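Local atomic coordinates of Fe(2+) transporter FeoB (PDB entry 2WJI), a protein that probably moves ferrous iron across the cell membrane in a GTP-driven system, its G domain, the part described here, binding guanine nucleotides. Residues Ala7-Pro12 against Val55-Val60; Val14-Ile19 against Val86-Ala91. All coordinates share one frame; numbering follows the deposited sequence.

Contact 1: residues Ala7-Pro12 against Val55-Val60; sequences ALIGNP and VDLPGV. With GNP (phosphoaminophosphonic acid-guanylate ester), chain C.
Leu8 and Leu57 set the register between Ala7-Pro12 and Val55-Val60. Leu8 N gives a nearly straight bond to Val55 O (2.8 Å, 170° at the hydrogen), and Leu57 N returns one to Leu8 O at 3.0 Å, the pattern of parallel strands. The Leu57 side chain then passes across beneath the neighbouring strand. Its CB lies 3.3 Å from Leu8 O, and CG, held beside its own backbone N (chi1 -63°), is still only 3.7 Å from Leu8 O. At the tip, CD1 settles 3.9 Å from Ala7 CB and meets Ile9 CD1 at 4.2 Å, the two long side chains crossing obliquely. Ala7 and Val55 point to the same face of the sheet, where Tyr76 of helix 68-80 touches both; Leu8 and Asp56 point to the other, against Phe20 of helix 16-24. Two nucleotide motifs of the G domain start here side by side: Gly10-Asn11-Pro12 opens the phosphate-binding P-loop, while Asp56-Leu57-Pro58-Gly59 fits the DxxG (G3) motif, predicted to bind GTP. Beyond the strands the pairing continues less regularly. Water 1 bridges Gly10 N to Pro58 O, and Val60 N bonds Gly10 O at 3.2 Å from a position 41° out of the carbonyl plane. Val60 CG2 packs on CG1 and CD1 of Ile9. Gly59 has no CB; one would probably press on Pro12 CA and on the gamma-phosphate oxygen O2G of the GTP analogue, and that O2G already lies 3.1 Å from Pro12 CA.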
ATOM      1  N   ALA A   7      -1.254  -6.813  -3.173  1.00 24.78           N
ATOM      2  CA  ALA A   7      -0.585  -5.877  -4.072  1.00 23.63           C
ATOM      3  C   ALA A   7      -0.398  -4.527  -3.398  1.00 24.64           C
ATOM      4  O   ALA A   7      -1.314  -4.037  -2.741  1.00 29.29           O
ATOM      5  CB  ALA A   7      -1.390  -5.698  -5.363  1.00 19.13           C
ATOM      6  N   LEU A   8       0.787  -3.940  -3.569  1.00 22.25           N
ATOM      7  CA  LEU A   8       1.067  -2.577  -3.130  1.00 25.18           C
ATOM      8  C   LEU A   8       0.863  -1.642  -4.320  1.00 24.70           C
ATOM      9  O   LEU A   8       1.360  -1.904  -5.422  1.00 26.27           O
ATOM     10  CB  LEU A   8       2.509  -2.456  -2.633  1.00 22.78           C
ATOM     11  CG  LEU A   8       2.973  -3.523  -1.632  1.00 26.68           C
ATOM     12  CD1 LEU A   8       4.425  -3.297  -1.211  1.00 25.95           C
ATOM     13  CD2 LEU A   8       2.053  -3.565  -0.416  1.00 23.05           C
ATOM     14  N   ILE A   9       0.132  -0.558  -4.111  1.00 19.07           N
ATOM     15  CA  ILE A   9      -0.088   0.388  -5.200  1.00 21.24           C
ATOM     16  C   ILE A   9      -0.154   1.781  -4.627  1.00 22.90           C
ATOM     17  O   ILE A   9      -0.588   1.966  -3.485  1.00 21.91           O
ATOM     18  CB  ILE A   9      -1.374   0.069  -5.997  1.00 23.88           C
ATOM     19  CG1 ILE A   9      -1.364   0.797  -7.355  1.00 25.34           C
ATOM     20  CG2 ILE A   9      -2.617   0.429  -5.192  1.00 27.81           C
ATOM     21  CD1 ILE A   9      -2.527   0.427  -8.252  1.00 34.84           C
ATOM     22  N   GLY A  10       0.325   2.756  -5.396  1.00 22.82           N
ATOM     23  CA  GLY A  10       0.355   4.139  -4.954  1.00 23.91           C
ATOM     24  C   GLY A  10       1.132   5.059  -5.896  1.00 25.33           C
ATOM     25  O   GLY A  10       1.838   4.601  -6.791  1.00 24.49           O
ATOM     26  N   ASN A  11       1.001   6.359  -5.678  1.00 24.98           N
ATOM     27  CA  ASN A  11       1.738   7.374  -6.446  1.00 24.47           C
ATOM     28  C   ASN A  11       3.251   7.155  -6.458  1.00 22.73           C
ATOM     29  O   ASN A  11       3.813   6.580  -5.524  1.00 24.84           O
ATOM     30  CB  ASN A  11       1.463   8.765  -5.866  1.00 20.76           C
ATOM     31  CG  ASN A  11       0.036   9.222  -6.076  1.00 27.50           C
ATOM     32  OD1 ASN A  11      -0.763   8.543  -6.730  1.00 31.59           O
ATOM     33  ND2 ASN A  11      -0.300  10.376  -5.512  1.00 32.52           N
ATOM     34  N   PRO A  12       3.921   7.610  -7.524  1.00 23.07           N
ATOM     35  CA  PRO A  12       5.387   7.655  -7.471  1.00 26.75           C
ATOM     36  C   PRO A  12       5.904   8.255  -6.165  1.00 26.18           C
ATOM     37  O   PRO A  12       5.353   9.239  -5.653  1.00 26.40           O
ATOM     38  CB  PRO A  12       5.740   8.594  -8.626  1.00 24.20           C
ATOM     39  CG  PRO A  12       4.632   8.379  -9.623  1.00 28.17           C
ATOM     40  CD  PRO A  12       3.390   8.067  -8.821  1.00 25.52           C
ATOM     41  N   VAL A  55       3.173  -8.252  -4.106  1.00 29.58           N
ATOM     42  CA  VAL A  55       3.642  -7.719  -5.377  1.00 30.33           C
ATOM     43  C   VAL A  55       3.608  -6.193  -5.340  1.00 32.19           C
ATOM     44  O   VAL A  55       2.619  -5.594  -4.903  1.00 29.73           O
ATOM     45  CB  VAL A  55       2.807  -8.239  -6.568  1.00 40.77           C
ATOM     46  CG1 VAL A  55       1.363  -7.809  -6.427  1.00 46.45           C
ATOM     47  CG2 VAL A  55       3.383  -7.739  -7.880  1.00 40.55           C
ATOM     48  N   ASP A  56       4.699  -5.579  -5.791  1.00 30.14           N
ATOM     49  CA  ASP A  56       4.859  -4.135  -5.782  1.00 27.85           C
ATOM     50  C   ASP A  56       4.555  -3.647  -7.193  1.00 30.30           C
ATOM     51  O   ASP A  56       5.323  -3.906  -8.119  1.00 28.69           O
ATOM     52  CB  ASP A  56       6.295  -3.788  -5.391  1.00 29.90           C
ATOM     53  CG  ASP A  56       6.477  -2.316  -5.019  1.00 34.13           C
ATOM     54  OD1 ASP A  56       5.502  -1.542  -5.106  1.00 32.52           O
ATOM     55  OD2 ASP A  56       7.608  -1.935  -4.632  1.00 33.60           O
ATOM     56  N   LEU A  57       3.421  -2.971  -7.354  1.00 26.63           N
ATOM     57  CA  LEU A  57       2.988  -2.488  -8.664  1.00 28.15           C
ATOM     58  C   LEU A  57       3.630  -1.148  -8.986  1.00 27.51           C
ATOM     59  O   LEU A  57       3.951  -0.361  -8.074  1.00 25.50           O
ATOM     60  CB  LEU A  57       1.457  -2.381  -8.735  1.00 27.70           C
ATOM     61  CG  LEU A  57       0.664  -3.688  -8.586  1.00 32.18           C
ATOM     62  CD1 LEU A  57      -0.831  -3.410  -8.425  1.00 32.81           C
ATOM     63  CD2 LEU A  57       0.908  -4.624  -9.768  1.00 38.64           C
ATOM     64  N   PRO A  58       3.824  -0.883 -10.289  1.00 28.42           N
ATOM     65  CA  PRO A  58       4.438   0.360 -10.755  1.00 28.01           C
ATOM     66  C   PRO A  58       3.681   1.572 -10.233  1.00 29.68           C
ATOM     67  O   PRO A  58       2.445   1.552 -10.180  1.00 27.10           O
ATOM     68  CB  PRO A  58       4.296   0.272 -12.283  1.00 33.22           C
ATOM     69  CG  PRO A  58       4.155  -1.188 -12.580  1.00 37.63           C
ATOM     70  CD  PRO A  58       3.439  -1.774 -11.402  1.00 34.00           C
ATOM     71  N   GLY A  59       4.419   2.606  -9.844  1.00 27.34           N
ATOM     72  CA  GLY A  59       3.829   3.834  -9.344  1.00 28.30           C
ATOM     73  C   GLY A  59       2.917   4.478 -10.369  1.00 30.39           C
ATOM     74  O   GLY A  59       3.292   4.654 -11.536  1.00 24.96           O
ATOM     75  N   VAL A  60       1.711   4.830  -9.937  1.00 30.87           N
ATOM     76  CA  VAL A  60       0.736   5.450 -10.826  1.00 28.07           C
ATOM     77  C   VAL A  60      -0.015   6.556 -10.097  1.00 31.02           C
ATOM     78  O   VAL A  60      -0.140   6.523  -8.869  1.00 30.46           O
ATOM     79  CB  VAL A  60      -0.271   4.420 -11.377  1.00 26.36           C
ATOM     80  CG1 VAL A  60       0.426   3.451 -12.335  1.00 25.35           C
ATOM     81  CG2 VAL A  60      -0.942   3.654 -10.236  1.00 25.70           C
TER
HETATM   82  PG  GNP C1166       8.656   4.715  -7.077  1.00 32.59           P
HETATM   83  O1G GNP C1166       8.785   3.232  -7.212  1.00 29.73           O
HETATM   84  O2G GNP C1166       7.290   5.243  -7.478  1.00 29.98           O
HETATM   85  O3G GNP C1166       9.789   5.212  -7.941  1.00 37.89           O
HETATM   86  N3B GNP C1166       8.951   5.176  -5.569  1.00 31.56           N
HETATM   87  PB  GNP C1166       8.537   4.426  -4.215  1.00 31.59           P
HETATM   88  O1B GNP C1166       7.083   4.562  -4.003  1.00 27.88           O
HETATM   89  O2B GNP C1166       9.043   3.055  -4.277  1.00 26.02           O
HETATM   90  O3A GNP C1166       9.233   5.132  -3.039  1.00 30.98           O
HETATM   91  PA  GNP C1166      10.485   4.658  -2.262  1.00 32.39           P
HETATM   92  O1A GNP C1166      10.076   3.652  -1.248  1.00 36.74           O
HETATM   93  O2A GNP C1166      11.587   4.268  -3.171  1.00 26.57           O
HETATM   94  O5' GNP C1166      10.954   5.922  -1.466  1.00 43.44           O
HETATM   95  C5' GNP C1166      10.764   7.216  -2.024  1.00 41.36           C
HETATM   96  C4' GNP C1166      11.410   8.259  -1.131  1.00 38.57           C
HETATM   97  O4' GNP C1166      10.585   8.515   0.037  1.00 31.70           O
HETATM   98  C3' GNP C1166      12.789   7.878  -0.603  1.00 39.43           C
HETATM   99  O3' GNP C1166      13.586   9.050  -0.485  1.00 44.20           O
HETATM  100  C2' GNP C1166      12.469   7.332   0.773  1.00 36.88           C
HETATM  101  O2' GNP C1166      13.554   7.477   1.664  1.00 42.39           O
HETATM  102  C1' GNP C1166      11.349   8.270   1.192  1.00 30.41           C
HETATM  103  N9  GNP C1166      10.524   7.677   2.231  1.00 29.52           N
HETATM  104  C8  GNP C1166       9.979   6.414   2.229  1.00 32.81           C
HETATM  105  N7  GNP C1166       9.297   6.156   3.312  1.00 31.57           N
HETATM  106  C5  GNP C1166       9.410   7.313   4.083  1.00 28.46           C
HETATM  107  C6  GNP C1166       8.883   7.625   5.360  1.00 30.48           C
HETATM  108  O6  GNP C1166       8.186   6.911   6.100  1.00 32.23           O
HETATM  109  N1  GNP C1166       9.239   8.910   5.779  1.00 22.50           N
HETATM  110  C2  GNP C1166      10.012   9.787   5.050  1.00 30.08           C
HETATM  111  N2  GNP C1166      10.252  10.984   5.617  1.00 26.42           N
HETATM  112  N3  GNP C1166      10.507   9.505   3.849  1.00 32.81           N
HETATM  113  C4  GNP C1166      10.171   8.258   3.431  1.00 30.18           C
HETATM  114  O   HOH W   1       1.754   1.318  -7.509  1.00 29.30           O

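Contact 2: residues Val14-Ile19 against Val86-Ala91; sequences VGKSTI and VNIVDA. With MG (magnesium ion), chain D; GNP (phosphoaminophosphonic acid-guanylate ester), chain C.
Ile88 meets three side chains of Val14-Ile19, which takes in the end of the Walker A P-loop (Gly10-Ser17), a strand-loop-helix motif wrapped round the phosphates of GNP, and the first turn of the helix after it. Each comes from its own direction. Val14 approaches branch against branch, CG2 to Ile88 CG2 at 3.6 Å, while its other methyl, CG1, lies 4.1 Å from Asp90 CB. The carboxylate of Asp90 turns to another task, OD1 accepting from Thr92 N. Ile19 comes tip to tip, its CD1 standing 3.8 Å from Ile88 CG2 and nearly as close to Ile88 CD1. Lys16 passes across the end of Ile88 with its aliphatic root, CG lying 4.1 Å from Ile88 CD1. The lysine chain then bends twice (chi3 -62°, chi4 -61°), which carries Lys16 NZ away from the strand to the phosphates, 2.8 Å from both O1B and O2G of GNP. O1B of GNP has three donors: Lys16 NZ and the backbone N of Gly15 and Lys16. Asn11 O, taking a further bond from NZ, helps fix the ammonium group. With an alanine in place of Lys16, the beta- and gamma-phosphates would probably lose the positive charge that spans them, and Asn11 O its mate. On the helix's phosphate side, Thr18 OG1 donates to GNP O1A (2.8 Å), and Ser17 OG binds the magnesium ion at 2.4 Å, alongside GNP O1G and O2B and three waters.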
ATOM      1  N   VAL A  14       5.966   7.406  -2.992  1.00 27.20           N
ATOM      2  CA  VAL A  14       5.268   7.356  -1.699  1.00 25.68           C
ATOM      3  C   VAL A  14       5.910   6.438  -0.663  1.00 28.35           C
ATOM      4  O   VAL A  14       5.593   6.533   0.527  1.00 29.47           O
ATOM      5  CB  VAL A  14       3.770   6.986  -1.823  1.00 24.91           C
ATOM      6  CG1 VAL A  14       3.035   8.050  -2.614  1.00 22.24           C
ATOM      7  CG2 VAL A  14       3.596   5.595  -2.461  1.00 26.79           C
ATOM      8  N   GLY A  15       6.813   5.570  -1.103  1.00 27.14           N
ATOM      9  CA  GLY A  15       7.449   4.622  -0.202  1.00 27.27           C
ATOM     10  C   GLY A  15       7.054   3.177  -0.468  1.00 29.11           C
ATOM     11  O   GLY A  15       7.063   2.331   0.433  1.00 24.14           O
ATOM     12  N   LYS A  16       6.705   2.875  -1.711  1.00 27.52           N
ATOM     13  CA  LYS A  16       6.320   1.510  -2.029  1.00 27.48           C
ATOM     14  C   LYS A  16       7.471   0.533  -1.797  1.00 25.97           C
ATOM     15  O   LYS A  16       7.298  -0.473  -1.119  1.00 26.28           O
ATOM     16  CB  LYS A  16       5.780   1.394  -3.457  1.00 22.54           C
ATOM     17  CG  LYS A  16       4.484   2.157  -3.693  1.00 23.12           C
ATOM     18  CD  LYS A  16       3.979   1.968  -5.141  1.00 26.29           C
ATOM     19  CE  LYS A  16       4.968   2.512  -6.174  1.00 25.44           C
ATOM     20  NZ  LYS A  16       5.206   3.981  -6.027  1.00 23.62           N
ATOM     21  N   SER A  17       8.642   0.831  -2.356  1.00 28.56           N
ATOM     22  CA  SER A  17       9.791  -0.062  -2.211  1.00 30.29           C
ATOM     23  C   SER A  17      10.244  -0.175  -0.759  1.00 31.66           C
ATOM     24  O   SER A  17      10.582  -1.265  -0.299  1.00 30.69           O
ATOM     25  CB  SER A  17      10.961   0.412  -3.074  1.00 35.31           C
ATOM     26  OG  SER A  17      10.724   0.142  -4.439  1.00 35.62           O
ATOM     27  N   THR A  18      10.256   0.954  -0.052  1.00 26.96           N
ATOM     28  CA  THR A  18      10.636   0.995   1.361  1.00 26.03           C
ATOM     29  C   THR A  18       9.750   0.048   2.176  1.00 33.17           C
ATOM     30  O   THR A  18      10.232  -0.724   3.011  1.00 29.77           O
ATOM     31  CB  THR A  18      10.526   2.427   1.930  1.00 27.23           C
ATOM     32  OG1 THR A  18      11.396   3.302   1.202  1.00 31.49           O
ATOM     33  CG2 THR A  18      10.913   2.464   3.411  1.00 23.31           C
ATOM     34  N   ILE A  19       8.450   0.101   1.915  1.00 31.86           N
ATOM     35  CA  ILE A  19       7.509  -0.777   2.594  1.00 30.30           C
ATOM     36  C   ILE A  19       7.649  -2.228   2.129  1.00 30.49           C
ATOM     37  O   ILE A  19       7.605  -3.143   2.945  1.00 32.36           O
ATOM     38  CB  ILE A  19       6.063  -0.261   2.451  1.00 28.07           C
ATOM     39  CG1 ILE A  19       5.884   0.968   3.347  1.00 27.75           C
ATOM     40  CG2 ILE A  19       5.055  -1.358   2.794  1.00 25.57           C
ATOM     41  CD1 ILE A  19       4.698   1.843   2.993  1.00 28.25           C
ATOM     42  N   VAL A  86      -3.188  -2.927  -1.020  1.00 25.52           N
ATOM     43  CA  VAL A  86      -2.682  -2.014  -0.011  1.00 21.77           C
ATOM     44  C   VAL A  86      -2.321  -0.700  -0.704  1.00 27.32           C
ATOM     45  O   VAL A  86      -1.302  -0.600  -1.394  1.00 28.01           O
ATOM     46  CB  VAL A  86      -1.458  -2.591   0.746  1.00 17.23           C
ATOM     47  CG1 VAL A  86      -0.930  -1.588   1.743  1.00 22.71           C
ATOM     48  CG2 VAL A  86      -1.821  -3.882   1.471  1.00 17.95           C
ATOM     49  N   ASN A  87      -3.178   0.300  -0.541  1.00 24.28           N
ATOM     50  CA  ASN A  87      -2.974   1.582  -1.199  1.00 28.19           C
ATOM     51  C   ASN A  87      -2.088   2.448  -0.311  1.00 24.29           C
ATOM     52  O   ASN A  87      -2.507   2.912   0.764  1.00 21.38           O
ATOM     53  CB  ASN A  87      -4.324   2.247  -1.496  1.00 27.05           C
ATOM     54  CG  ASN A  87      -4.192   3.596  -2.193  1.00 32.78           C
ATOM     55  OD1 ASN A  87      -3.191   3.898  -2.859  1.00 32.82           O
ATOM     56  ND2 ASN A  87      -5.225   4.418  -2.045  1.00 28.78           N
ATOM     57  N   ILE A  88      -0.845   2.629  -0.748  1.00 22.94           N
ATOM     58  CA  ILE A  88       0.118   3.411   0.023  1.00 24.93           C
ATOM     59  C   ILE A  88      -0.005   4.868  -0.373  1.00 21.99           C
ATOM     60  O   ILE A  88       0.060   5.207  -1.558  1.00 21.54           O
ATOM     61  CB  ILE A  88       1.555   2.918  -0.199  1.00 23.21           C
ATOM     62  CG1 ILE A  88       1.676   1.471   0.297  1.00 28.02           C
ATOM     63  CG2 ILE A  88       2.549   3.839   0.518  1.00 27.09           C
ATOM     64  CD1 ILE A  88       2.840   0.705  -0.286  1.00 31.66           C
ATOM     65  N   VAL A  89      -0.206   5.722   0.622  1.00 22.57           N
ATOM     66  CA  VAL A  89      -0.408   7.142   0.393  1.00 26.94           C
ATOM     67  C   VAL A  89       0.559   7.982   1.232  1.00 30.64           C
ATOM     68  O   VAL A  89       0.945   7.591   2.337  1.00 33.19           O
ATOM     69  CB  VAL A  89      -1.869   7.546   0.699  1.00 30.93           C
ATOM     70  CG1 VAL A  89      -2.839   6.620  -0.032  1.00 37.55           C
ATOM     71  CG2 VAL A  89      -2.132   7.514   2.180  1.00 30.17           C
ATOM     72  N   ASP A  90       0.957   9.129   0.688  1.00 27.85           N
ATOM     73  CA  ASP A  90       1.873  10.037   1.371  1.00 24.73           C
ATOM     74  C   ASP A  90       1.062  10.955   2.271  1.00 25.47           C
ATOM     75  O   ASP A  90       0.206  11.697   1.793  1.00 28.84           O
ATOM     76  CB  ASP A  90       2.670  10.844   0.338  1.00 28.32           C
ATOM     77  CG  ASP A  90       3.708  11.781   0.969  1.00 36.29           C
ATOM     78  OD1 ASP A  90       3.711  11.973   2.206  1.00 33.61           O
ATOM     79  OD2 ASP A  90       4.529  12.339   0.202  1.00 35.06           O
ATOM     80  N   ALA A  91       1.321  10.891   3.577  1.00 26.96           N
ATOM     81  CA  ALA A  91       0.597  11.711   4.547  1.00 26.04           C
ATOM     82  C   ALA A  91       0.740  13.204   4.270  1.00 27.86           C
ATOM     83  O   ALA A  91      -0.108  13.990   4.685  1.00 33.06           O
ATOM     84  CB  ALA A  91       1.053  11.405   5.960  1.00 22.20           C
TER
HETATM   85 MG    MG D1167       9.831   1.833  -5.870  1.00 35.34          MG
HETATM   86  PG  GNP C1166       8.656   4.715  -7.077  1.00 32.59           P
HETATM   87  O1G GNP C1166       8.785   3.232  -7.212  1.00 29.73           O
HETATM   88  O2G GNP C1166       7.290   5.243  -7.478  1.00 29.98           O
HETATM   89  O3G GNP C1166       9.789   5.212  -7.941  1.00 37.89           O
HETATM   90  N3B GNP C1166       8.951   5.176  -5.569  1.00 31.56           N
HETATM   91  PB  GNP C1166       8.537   4.426  -4.215  1.00 31.59           P
HETATM   92  O1B GNP C1166       7.083   4.562  -4.003  1.00 27.88           O
HETATM   93  O2B GNP C1166       9.043   3.055  -4.277  1.00 26.02           O
HETATM   94  O3A GNP C1166       9.233   5.132  -3.039  1.00 30.98           O
HETATM   95  PA  GNP C1166      10.485   4.658  -2.262  1.00 32.39           P
HETATM   96  O1A GNP C1166      10.076   3.652  -1.248  1.00 36.74           O
HETATM   97  O2A GNP C1166      11.587   4.268  -3.171  1.00 26.57           O
HETATM   98  O5' GNP C1166      10.954   5.922  -1.466  1.00 43.44           O
HETATM   99  C5' GNP C1166      10.764   7.216  -2.024  1.00 41.36           C
HETATM  100  C4' GNP C1166      11.410   8.259  -1.131  1.00 38.57           C
HETATM  101  O4' GNP C1166      10.585   8.515   0.037  1.00 31.70           O
HETATM  102  C3' GNP C1166      12.789   7.878  -0.603  1.00 39.43           C
HETATM  103  O3' GNP C1166      13.586   9.050  -0.485  1.00 44.20           O
HETATM  104  C2' GNP C1166      12.469   7.332   0.773  1.00 36.88           C
HETATM  105  O2' GNP C1166      13.554   7.477   1.664  1.00 42.39           O
HETATM  106  C1' GNP C1166      11.349   8.270   1.192  1.00 30.41           C
HETATM  107  N9  GNP C1166      10.524   7.677   2.231  1.00 29.52           N
HETATM  108  C8  GNP C1166       9.979   6.414   2.229  1.00 32.81           C
HETATM  109  N7  GNP C1166       9.297   6.156   3.312  1.00 31.57           N
HETATM  110  C5  GNP C1166       9.410   7.313   4.083  1.00 28.46           C
HETATM  111  C6  GNP C1166       8.883   7.625   5.360  1.00 30.48           C
HETATM  112  O6  GNP C1166       8.186   6.911   6.100  1.00 32.23           O
HETATM  113  N1  GNP C1166       9.239   8.910   5.779  1.00 22.50           N
HETATM  114  C2  GNP C1166      10.012   9.787   5.050  1.00 30.08           C
HETATM  115  N2  GNP C1166      10.252  10.984   5.617  1.00 26.42           N
HETATM  116  N3  GNP C1166      10.507   9.505   3.849  1.00 32.81           N
HETATM  117  C4  GNP C1166      10.171   8.258   3.431  1.00 30.18           C
HETATM  118  O   HOH W   2      12.016   2.941  -5.451  1.00 37.87           O
HETATM  119  O   HOH W   3      11.012   0.784  -7.463  1.00 31.86           O
HETATM  120  O   HOH W   4       8.035   0.346  -5.861  1.00 32.04           O

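From the N terminus, strand 3-9 runs into residues 7-12, whose partners at 55-60 return after 42 intervening residues; contact 1 closes that loop. Residues 14-19 follow almost at once and wait until 86-91, so contact 2 closes a longer loop of 66 residues. The segments alternate, and the two loops therefore cross instead of nesting. Contact 1 joins neighbouring strands 3-9 and 50-56 of the sheet, whereas contact 2 lays the start of helix 16-24 over strand 84-90. That strand flanks 3-9 on its other side: Ala7 O lies 2.8 Å from Val86 N, a probable hydrogen bond. With centres 8 Å apart, both contacts touch GNP.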